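Local coordinates for protein phosphatase Slingshot homolog 2 (Homo sapiens, PDB 2NT2) that dephosphorylates and so activates the actin-depolymerizing factor cofilin, regulating actin filament dynamics, and is represented here by its dual-specificity catalytic domain, at residues T125-P129 with S130-Q134. The protein carries 1 engineered substitution. Residues are numbered along the deposited sequence; the frame is centred on the assembly and turned at random.
Sequences TKPNP and SFMRQ
Asn128 is the N-cap of helix 129-143, the last helix of this dual-specificity phosphatase domain, and meets Phe131, whose N-H it caps; the pair illustrates how one side chain can both cap a helix and cover an aromatic ring. The capping bond runs from Phe131 N to Asn128 OD1, 2.9 Å long with an N-H...O angle of 146°; the donor stands above the carbonyl plane of the amide instead of within it. CG of Asn128 lies between its own backbone N and carbonyl carbon (chi1 88°), which turns the amide back over the first helical turn.

Backbone bonds continue the pattern. Met132 N donates to Asn128 O at 2.8 Å, and Arg133 N to Pro129 O at 3.0 Å. Pro129, the first residue of the helix, has no N-H to offer, at a position where none is needed for helical hydrogen bonding.

The same amide stacks on Phe131, its plane 24° from that of the ring. ND2 sits 3.4 Å above the plane, over the ring centre, while its hydrogen bond to Asp57 OD1 ties the amide to a neighbouring loop. With OD1 on the helix and ND2 on Asp57, both ends of the amide are engaged, which should fix its rotation. Phe131 also touches Arg94 and Ser93, and its side chain lies about 8 Å from that of Ser88, the engineered replacement at the phosphocysteine position, which places the Phe131 ring near the active site.

Apolar packing joins the loop to the next residue of the same turn. Met132 bends at chi2 and chi3 and turns its terminal methyl back onto Pro127, beside Tyr115 of helix 111-121, which both residues touch. The fit is tight: Met132 CE lies 3.3 Å from both CB and CG of the Pro127 ring.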
ATOM      1  N   THR A 125       8.281   7.357   4.567  1.00 21.86           N
ATOM      2  CA  THR A 125       8.369   6.299   3.568  1.00 21.89           C
ATOM      3  C   THR A 125       9.818   5.923   3.271  1.00 24.41           C
ATOM      4  O   THR A 125      10.657   6.761   2.951  1.00 21.94           O
ATOM      5  CB  THR A 125       7.689   6.671   2.237  1.00 22.46           C
ATOM      6  OG1 THR A 125       8.207   7.919   1.770  1.00 44.97           O
ATOM      7  CG2 THR A 125       6.192   6.842   2.440  1.00  9.67           C
ATOM      8  N   LYS A 126      10.088   4.628   3.356  1.00 23.14           N
ATOM      9  CA  LYS A 126      11.447   4.120   3.199  1.00 24.21           C
ATOM     10  C   LYS A 126      11.412   2.623   2.915  1.00 19.59           C
ATOM     11  O   LYS A 126      11.596   1.803   3.813  1.00 19.93           O
ATOM     12  CB  LYS A 126      12.265   4.422   4.455  1.00 32.51           C
ATOM     13  CG  LYS A 126      13.620   3.739   4.514  1.00 42.71           C
ATOM     14  CD  LYS A 126      14.600   4.527   5.369  1.00 47.77           C
ATOM     15  CE  LYS A 126      16.040   4.284   4.955  1.00 52.21           C
ATOM     16  NZ  LYS A 126      16.659   5.479   4.316  1.00 43.06           N
ATOM     17  N   PRO A 127      11.153   2.279   1.659  1.00 20.54           N
ATOM     18  CA  PRO A 127      11.174   0.864   1.264  1.00 18.20           C
ATOM     19  C   PRO A 127      12.526   0.243   1.584  1.00 18.34           C
ATOM     20  O   PRO A 127      13.567   0.889   1.473  1.00 16.17           O
ATOM     21  CB  PRO A 127      10.925   0.924  -0.242  1.00 16.30           C
ATOM     22  CG  PRO A 127      10.180   2.207  -0.449  1.00 14.62           C
ATOM     23  CD  PRO A 127      10.797   3.168   0.536  1.00 19.44           C
ATOM     24  N   ASN A 128      12.510  -1.017   2.022  1.00 13.77           N
ATOM     25  CA  ASN A 128      13.791  -1.668   2.337  1.00 19.13           C
ATOM     26  C   ASN A 128      14.566  -1.905   1.044  1.00 20.17           C
ATOM     27  O   ASN A 128      13.974  -1.995  -0.039  1.00 16.95           O
ATOM     28  CB  ASN A 128      13.566  -2.903   3.175  1.00 20.86           C
ATOM     29  CG  ASN A 128      13.305  -4.222   2.509  1.00 27.03           C
ATOM     30  OD1 ASN A 128      13.799  -4.563   1.435  1.00 32.44           O
ATOM     31  ND2 ASN A 128      12.505  -5.058   3.180  1.00 31.72           N
ATOM     32  N   PRO A 129      15.892  -1.973   1.139  1.00 19.44           N
ATOM     33  CA  PRO A 129      16.761  -1.959  -0.041  1.00 19.04           C
ATOM     34  C   PRO A 129      16.368  -3.006  -1.076  1.00 21.24           C
ATOM     35  O   PRO A 129      16.447  -2.746  -2.282  1.00 17.24           O
ATOM     36  CB  PRO A 129      18.141  -2.303   0.531  1.00 23.73           C
ATOM     37  CG  PRO A 129      18.074  -1.833   1.947  1.00 23.08           C
ATOM     38  CD  PRO A 129      16.663  -2.085   2.393  1.00 17.90           C
ATOM     39  N   SER A 130      15.946  -4.182  -0.612  1.00 19.09           N
ATOM     40  CA  SER A 130      15.428  -5.209  -1.515  1.00 18.10           C
ATOM     41  C   SER A 130      14.103  -4.777  -2.127  1.00 18.19           C
ATOM     42  O   SER A 130      13.801  -5.054  -3.289  1.00 19.53           O
ATOM     43  CB  SER A 130      15.262  -6.540  -0.784  1.00 15.13           C
ATOM     44  OG  SER A 130      14.501  -7.461  -1.540  1.00 22.34           O
ATOM     45  N   PHE A 131      13.291  -4.049  -1.358  1.00 19.17           N
ATOM     46  CA  PHE A 131      12.037  -3.568  -1.944  1.00 20.83           C
ATOM     47  C   PHE A 131      12.337  -2.518  -3.002  1.00 21.57           C
ATOM     48  O   PHE A 131      11.671  -2.439  -4.032  1.00 18.84           O
ATOM     49  CB  PHE A 131      11.106  -3.028  -0.864  1.00 14.42           C
ATOM     50  CG  PHE A 131      10.513  -4.133   0.009  1.00 15.33           C
ATOM     51  CD1 PHE A 131       9.734  -3.821   1.116  1.00  9.51           C
ATOM     52  CD2 PHE A 131      10.744  -5.463  -0.295  1.00 12.83           C
ATOM     53  CE1 PHE A 131       9.204  -4.827   1.899  1.00 10.90           C
ATOM     54  CE2 PHE A 131      10.216  -6.475   0.483  1.00 12.35           C
ATOM     55  CZ  PHE A 131       9.438  -6.151   1.582  1.00 10.83           C
ATOM     56  N   MET A 132      13.392  -1.735  -2.760  1.00 17.88           N
ATOM     57  CA  MET A 132      13.785  -0.742  -3.760  1.00 15.48           C
ATOM     58  C   MET A 132      14.237  -1.395  -5.058  1.00 14.77           C
ATOM     59  O   MET A 132      13.845  -0.975  -6.146  1.00 14.13           O
ATOM     60  CB  MET A 132      14.866   0.188  -3.215  1.00 21.55           C
ATOM     61  CG  MET A 132      14.452   1.005  -2.005  1.00 21.53           C
ATOM     62  SD  MET A 132      13.669   2.570  -2.438  1.00 41.47           S
ATOM     63  CE  MET A 132      12.116   2.023  -3.116  1.00 71.20           C
ATOM     64  N   ARG A 133      15.065  -2.428  -4.951  1.00 19.24           N
ATOM     65  CA  ARG A 133      15.521  -3.156  -6.132  1.00 20.90           C
ATOM     66  C   ARG A 133      14.330  -3.647  -6.948  1.00 17.75           C
ATOM     67  O   ARG A 133      14.332  -3.600  -8.177  1.00 23.68           O
ATOM     68  CB  ARG A 133      16.404  -4.329  -5.715  1.00 28.45           C
ATOM     69  CG  ARG A 133      17.467  -4.710  -6.734  1.00 34.69           C
ATOM     70  CD  ARG A 133      17.247  -6.118  -7.261  1.00 36.51           C
ATOM     71  NE  ARG A 133      18.390  -6.995  -7.054  1.00 46.93           N
ATOM     72  CZ  ARG A 133      19.313  -7.301  -7.957  1.00 53.74           C
ATOM     73  NH1 ARG A 133      19.242  -6.789  -9.180  1.00 61.98           N
ATOM     74  NH2 ARG A 133      20.311  -8.115  -7.636  1.00 47.66           N
ATOM     75  N   GLN A 134      13.309  -4.124  -6.240  1.00 14.24           N
ATOM     76  CA  GLN A 134      12.159  -4.731  -6.900  1.00 17.53           C
ATOM     77  C   GLN A 134      11.288  -3.717  -7.622  1.00 15.40           C
ATOM     78  O   GLN A 134      10.722  -4.022  -8.672  1.00 23.05           O
ATOM     79  CB  GLN A 134      11.320  -5.509  -5.878  1.00 17.37           C
ATOM     80  CG  GLN A 134      11.922  -6.859  -5.524  1.00 12.73           C
ATOM     81  CD  GLN A 134      11.485  -7.360  -4.163  1.00 14.53           C
ATOM     82  OE1 GLN A 134      10.298  -7.575  -3.911  1.00 18.97           O
ATOM     83  NE2 GLN A 134      12.459  -7.554  -3.287  1.00 16.63           N
TER